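Local coordinates for protein porphyranase B (Zobellia galactanivorans, PDB 3JUU) that hydrolyses the red-algal sulfated polysaccharide porphyran at the linkages between beta-D-galactopyranose and alpha-L-galactopyranose-6-sulfate, at residues W126-G131 with T141-I146; S169-R174 with T227-F232. All coordinates share one frame; numbering follows the deposited sequence.

In the fold
Interaction 1 pairs two neighbouring strands of the GH16 beta-sandwich and carries the nucleophile E143. Interaction 2 sets a loop against the next strand of the same sheet, 166-174. Both are largely buried, but their centres lie about 9 Å and 15 Å from the centre of the chain, so interaction 2 is the more peripheral. Their chemistry differs accordingly: 126-131 with 141-146 is held by backbone hydrogen bonds and an asparagine side chain, 169-174 with 227-232 by van der Waals contact of proline, alanine and phenylalanine. Strands 141-150 and 166-174 join the two, and R174 NH2 forms a salt bridge to E143 OE1 at 2.8 Å.

Interaction 1 of 2, residues W126-G131 with T141-I146; sequences WLINEG and TTELDI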
loop_
_atom_site.group_PDB
_atom_site.type_symbol
_atom_site.label_atom_id
_atom_site.label_comp_id
_atom_site.label_asym_id
_atom_site.label_seq_id
_atom_site.Cartn_x
_atom_site.Cartn_y
_atom_site.Cartn_z
ATOM N N TRP A 126 1.275 -0.901 -1.361
ATOM C CA TRP A 126 1.561 -2.352 -1.511
ATOM C C TRP A 126 1.428 -2.815 -2.949
ATOM O O TRP A 126 0.964 -2.018 -3.821
ATOM C CB TRP A 126 0.770 -3.227 -0.514
ATOM C CG TRP A 126 -0.768 -2.990 -0.450
ATOM C CD1 TRP A 126 -1.376 -1.866 0.060
ATOM C CD2 TRP A 126 -1.812 -3.851 -0.921
ATOM N NE1 TRP A 126 -2.762 -2.028 -0.023
ATOM C CE2 TRP A 126 -3.048 -3.227 -0.607
ATOM C CE3 TRP A 126 -1.826 -5.149 -1.500
ATOM C CZ2 TRP A 126 -4.317 -3.769 -0.960
ATOM C CZ3 TRP A 126 -3.079 -5.744 -1.813
ATOM C CH2 TRP A 126 -4.338 -5.047 -1.518
ATOM N N LEU A 127 1.811 -4.080 -3.181
ATOM C CA LEU A 127 1.774 -4.689 -4.523
ATOM C C LEU A 127 1.069 -5.992 -4.348
ATOM O O LEU A 127 1.277 -6.675 -3.323
ATOM C CB LEU A 127 3.254 -5.020 -4.982
ATOM C CG LEU A 127 4.006 -3.739 -5.436
ATOM C CD1 LEU A 127 5.562 -3.823 -5.303
ATOM C CD2 LEU A 127 3.623 -3.477 -6.899
ATOM N N ILE A 128 0.277 -6.412 -5.332
ATOM C CA ILE A 128 -0.280 -7.767 -5.281
ATOM C C ILE A 128 -0.372 -8.249 -6.729
ATOM O O ILE A 128 -0.538 -7.454 -7.634
ATOM C CB ILE A 128 -1.655 -7.781 -4.454
ATOM C CG1 ILE A 128 -2.147 -9.204 -4.188
ATOM C CG2 ILE A 128 -2.748 -6.946 -5.230
ATOM C CD1 ILE A 128 -3.272 -9.327 -3.242
ATOM N N ASN A 129 -0.328 -9.562 -6.942
ATOM C CA ASN A 129 -0.595 -10.089 -8.258
ATOM C C ASN A 129 -2.122 -10.232 -8.408
ATOM O O ASN A 129 -2.896 -9.934 -7.465
ATOM C CB ASN A 129 0.158 -11.425 -8.462
ATOM C CG ASN A 129 -0.491 -12.596 -7.732
ATOM O OD1 ASN A 129 -1.062 -12.455 -6.615
ATOM N ND2 ASN A 129 -0.460 -13.795 -8.388
ATOM N N GLU A 130 -2.543 -10.711 -9.554
ATOM C CA GLU A 130 -4.001 -10.843 -9.817
ATOM C C GLU A 130 -4.223 -12.276 -10.340
ATOM O O GLU A 130 -4.289 -12.515 -11.536
ATOM C CB GLU A 130 -4.424 -9.733 -10.807
ATOM C CG GLU A 130 -4.524 -8.390 -10.054
ATOM C CD GLU A 130 -4.955 -7.237 -10.933
ATOM O OE1 GLU A 130 -5.076 -7.445 -12.149
ATOM O OE2 GLU A 130 -5.136 -6.103 -10.414
ATOM N N GLY A 131 -4.285 -13.195 -9.411
ATOM C CA GLY A 131 -4.050 -14.614 -9.711
ATOM C C GLY A 131 -5.134 -15.151 -10.653
ATOM O O GLY A 131 -4.890 -16.036 -11.479
ATOM N N THR A 141 -1.457 -16.409 -4.874
ATOM C CA THR A 141 -1.336 -14.997 -4.528
ATOM C C THR A 141 0.041 -14.709 -3.985
ATOM O O THR A 141 0.546 -15.470 -3.140
ATOM C CB THR A 141 -2.359 -14.666 -3.442
ATOM O OG1 THR A 141 -3.652 -14.884 -4.028
ATOM C CG2 THR A 141 -2.247 -13.164 -3.030
ATOM N N THR A 142 0.588 -13.573 -4.385
ATOM C CA THR A 142 1.813 -13.066 -3.825
ATOM C C THR A 142 1.436 -11.604 -3.519
ATOM O O THR A 142 0.930 -10.889 -4.343
ATOM C CB THR A 142 3.024 -13.086 -4.838
ATOM O OG1 THR A 142 2.705 -12.326 -6.027
ATOM C CG2 THR A 142 3.398 -14.468 -5.239
ATOM N N GLU A 143 1.646 -11.197 -2.268
ATOM C CA GLU A 143 1.351 -9.813 -1.850
ATOM C C GLU A 143 2.588 -9.284 -1.180
ATOM O O GLU A 143 3.131 -9.935 -0.292
ATOM C CB GLU A 143 0.165 -9.844 -0.841
ATOM C CG GLU A 143 -0.159 -8.415 -0.283
ATOM C CD GLU A 143 -1.308 -8.493 0.748
ATOM O OE1 GLU A 143 -1.994 -9.547 0.871
ATOM O OE2 GLU A 143 -1.490 -7.483 1.468
ATOM N N LEU A 144 3.002 -8.079 -1.594
ATOM C CA LEU A 144 4.203 -7.407 -1.053
ATOM C C LEU A 144 3.722 -6.051 -0.436
ATOM O O LEU A 144 3.426 -5.094 -1.120
ATOM C CB LEU A 144 5.224 -7.199 -2.227
ATOM C CG LEU A 144 6.706 -6.916 -1.842
ATOM C CD1 LEU A 144 7.532 -6.671 -3.095
ATOM C CD2 LEU A 144 6.831 -5.730 -0.846
ATOM N N ASP A 145 3.623 -6.021 0.890
ATOM C CA ASP A 145 3.199 -4.802 1.632
ATOM C C ASP A 145 4.386 -3.923 1.994
ATOM O O ASP A 145 5.300 -4.343 2.726
ATOM C CB ASP A 145 2.452 -5.256 2.900
ATOM C CG ASP A 145 1.279 -6.158 2.545
ATOM O OD1 ASP A 145 0.379 -5.689 1.790
ATOM O OD2 ASP A 145 1.292 -7.336 2.942
ATOM N N ILE A 146 4.367 -2.692 1.493
ATOM C CA ILE A 146 5.513 -1.851 1.653
ATOM C C ILE A 146 5.316 -1.070 2.937
ATOM O O ILE A 146 6.213 -1.005 3.819
ATOM C CB ILE A 146 5.720 -0.945 0.408
ATOM C CG1 ILE A 146 5.826 -1.800 -0.800
ATOM C CG2 ILE A 146 6.938 0.049 0.622
ATOM C CD1 ILE A 146 5.562 -1.097 -2.040
HETATM O O HOH W 1 -3.787 -12.974 -6.415
#
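W126 lies beside D145 and obliquely across the side chain of E143 on the catalytic face of the sheet. Its first torsion (chi1 51°) sets CG between the backbone N and the carbonyl carbon; the indole CE3 then comes 3.8 Å from E143 OE2, with ring and carboxylate planes 42° apart. L127 is the hydrogen-bonded partner of L144 in this antiparallel pair (axes at 172°): L127 N donates to L144 O, and L144 N returns a straighter bond to L127 O. Their side chains run side by side on the opposite face, CB to CB 4.0 Å, where V206 and L238 also pack. I128 returns to the face of E143; its CD1 meets the methyl CG2 of T141 at 4.0 Å. At N129 the side chain extends the pairing. N129 N donates to T142 O at 3.2 Å, while N129 OD1 accepts from T142 N at 3.0 Å, the donor standing above the amide plane; N129 ND2 is bonded to R140 O. A water accepting from G131 N also reaches N129 OD1 and T141 OG1, the latter hydrogen-bonded to N175 ND2. E143 OE1 is salt-bridged to R174 NH2; OE2 bonds a bound glycerol and lies 2.6 Å from D145 OD1. Strand alternation thus puts E143 and D145 of the GH16 signature Glu-x-Asp-x-x-Glu on one face, and the proton donor E148 follows past the corner at I146.

Interaction 2 of 2, residues S169-R174 with T227-F232; sequences SNTHSR and TPPADF. With SO4 (sulfate ion), chain G.
The backbone of 169-174 runs as an extended strand of the GH16 jelly roll, and the irregular loop 227-232 passes beside it, with CA atoms 5.6 Å apart at T171 and P228 and 5.9 Å at S173 and P229. T171 and S173 both direct their side chains to the loop. T171 OG1 sits 3.2 Å from P229 CD, while its polar partner is S187 O on the next strand. Its CB rests 3.8 Å from F232 CZ, and F232 CZ also comes 3.4 Å from H172 O, obliquely to the ring. P228 CB stands over the centre of one face, T171 CB lies obliquely on that same side, and H172 N meets the edge in plane. Further along, S173 has OG anti to the backbone N (chi1 164°), which carries it past A230 CB at 3.5 Å and on to E183 O. H172 turns to the other face of the sheet, toward the nucleophile E143 and its neighbour D145, with ND1 bonded to S186 OG. R174 shares that face: its extended chain carries the guanidinium to a sulfate, probably from the crystallisation liquor, held at its edge by two nearly straight bonds, NE to O3 at 2.8 Å and NH2 to O2 at 2.9 Å.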
loop_
_atom_site.group_PDB
_atom_site.type_symbol
_atom_site.label_atom_id
_atom_site.label_comp_id
_atom_site.label_asym_id
_atom_site.label_seq_id
_atom_site.Cartn_x
_atom_site.Cartn_y
_atom_site.Cartn_z
ATOM N N SER A 169 6.072 -3.782 7.188
ATOM C CA SER A 169 6.165 -4.326 5.819
ATOM C C SER A 169 5.939 -5.809 5.894
ATOM O O SER A 169 6.007 -6.427 7.017
ATOM C CB SER A 169 7.562 -4.091 5.243
ATOM O OG SER A 169 7.876 -2.665 5.265
ATOM N N ASN A 170 5.538 -6.401 4.781
ATOM C CA ASN A 170 5.182 -7.828 4.818
ATOM C C ASN A 170 5.268 -8.476 3.472
ATOM O O ASN A 170 5.337 -7.801 2.419
ATOM C CB ASN A 170 3.758 -8.010 5.445
ATOM C CG ASN A 170 3.636 -9.298 6.292
ATOM O OD1 ASN A 170 4.259 -10.312 5.974
ATOM N ND2 ASN A 170 2.790 -9.268 7.321
ATOM N N THR A 171 5.327 -9.813 3.464
ATOM C CA THR A 171 5.303 -10.553 2.152
ATOM C C THR A 171 4.425 -11.773 2.428
ATOM O O THR A 171 4.584 -12.418 3.456
ATOM C CB THR A 171 6.740 -10.997 1.643
ATOM O OG1 THR A 171 7.367 -11.763 2.688
ATOM C CG2 THR A 171 7.714 -9.709 1.301
ATOM N N HIS A 172 3.458 -12.051 1.574
ATOM C CA HIS A 172 2.527 -13.125 1.818
ATOM C C HIS A 172 2.479 -14.044 0.626
ATOM O O HIS A 172 2.458 -13.564 -0.506
ATOM C CB HIS A 172 1.082 -12.604 1.979
ATOM C CG HIS A 172 0.915 -11.659 3.118
ATOM N ND1 HIS A 172 0.906 -12.088 4.430
ATOM C CD2 HIS A 172 0.815 -10.305 3.161
ATOM C CE1 HIS A 172 0.702 -11.052 5.225
ATOM N NE2 HIS A 172 0.649 -9.960 4.482
ATOM N N SER A 173 2.337 -15.339 0.917
ATOM C CA SER A 173 2.043 -16.328 -0.122
ATOM C C SER A 173 0.774 -17.047 0.358
ATOM O O SER A 173 0.721 -17.571 1.487
ATOM C CB SER A 173 3.220 -17.316 -0.241
ATOM O OG SER A 173 2.754 -18.472 -0.965
ATOM N N ARG A 174 -0.253 -17.106 -0.479
ATOM C CA ARG A 174 -1.503 -17.809 -0.107
ATOM C C ARG A 174 -2.313 -18.237 -1.310
ATOM O O ARG A 174 -1.872 -17.965 -2.467
ATOM C CB ARG A 174 -2.384 -16.965 0.808
ATOM C CG ARG A 174 -2.784 -15.564 0.165
ATOM C CD ARG A 174 -3.804 -14.803 1.059
ATOM N NE ARG A 174 -4.145 -13.544 0.413
ATOM C CZ ARG A 174 -3.391 -12.453 0.475
ATOM N NH1 ARG A 174 -2.256 -12.415 1.208
ATOM N NH2 ARG A 174 -3.782 -11.401 -0.193
ATOM N N THR A 227 13.394 -12.592 2.612
ATOM C CA THR A 227 13.153 -13.584 1.634
ATOM C C THR A 227 11.671 -13.864 1.716
ATOM O O THR A 227 11.183 -14.279 2.745
ATOM C CB THR A 227 13.933 -14.885 2.002
ATOM O OG1 THR A 227 15.342 -14.560 1.927
ATOM C CG2 THR A 227 13.620 -15.999 1.027
ATOM N N PRO A 228 10.955 -13.694 0.606
ATOM C CA PRO A 228 9.529 -13.960 0.711
ATOM C C PRO A 228 9.226 -15.434 0.894
ATOM O O PRO A 228 10.078 -16.314 0.547
ATOM C CB PRO A 228 8.992 -13.375 -0.638
ATOM C CG PRO A 228 10.063 -13.594 -1.635
ATOM C CD PRO A 228 11.373 -13.333 -0.769
ATOM N N PRO A 229 8.008 -15.758 1.371
ATOM C CA PRO A 229 7.633 -17.172 1.660
ATOM C C PRO A 229 7.527 -18.063 0.418
ATOM O O PRO A 229 7.664 -19.279 0.559
ATOM C CB PRO A 229 6.310 -17.061 2.432
ATOM C CG PRO A 229 5.876 -15.654 2.255
ATOM C CD PRO A 229 6.922 -14.805 1.665
ATOM N N ALA A 230 7.401 -17.464 -0.767
ATOM C CA ALA A 230 7.372 -18.230 -2.046
ATOM C C ALA A 230 7.981 -17.326 -3.078
ATOM O O ALA A 230 8.106 -16.095 -2.865
ATOM C CB ALA A 230 5.904 -18.621 -2.432
ATOM N N ASP A 231 8.388 -17.878 -4.227
ATOM C CA ASP A 231 8.934 -17.000 -5.286
ATOM C C ASP A 231 7.963 -15.843 -5.692
ATOM O O ASP A 231 6.794 -16.057 -6.065
ATOM C CB ASP A 231 9.119 -17.791 -6.545
ATOM C CG ASP A 231 10.260 -18.813 -6.463
ATOM O OD1 ASP A 231 11.162 -18.627 -5.611
ATOM O OD2 ASP A 231 10.198 -19.780 -7.290
ATOM N N PHE A 232 8.463 -14.624 -5.661
ATOM C CA PHE A 232 7.696 -13.460 -6.163
ATOM C C PHE A 232 8.146 -13.188 -7.610
ATOM O O PHE A 232 8.861 -12.224 -7.854
ATOM C CB PHE A 232 7.941 -12.259 -5.238
ATOM C CG PHE A 232 7.055 -12.257 -3.970
ATOM C CD1 PHE A 232 6.428 -13.429 -3.502
ATOM C CD2 PHE A 232 6.839 -11.062 -3.276
ATOM C CE1 PHE A 232 5.617 -13.456 -2.321
ATOM C CE2 PHE A 232 5.996 -11.079 -2.084
ATOM C CZ PHE A 232 5.336 -12.278 -1.643
HETATM S S SO4 G . -7.133 -12.332 -1.569
HETATM O O1 SO4 G . -8.090 -11.535 -0.883
HETATM O O2 SO4 G . -6.023 -11.547 -2.084
HETATM O O3 SO4 G . -6.764 -13.434 -0.665
HETATM O O4 SO4 G . -7.733 -12.678 -2.838
#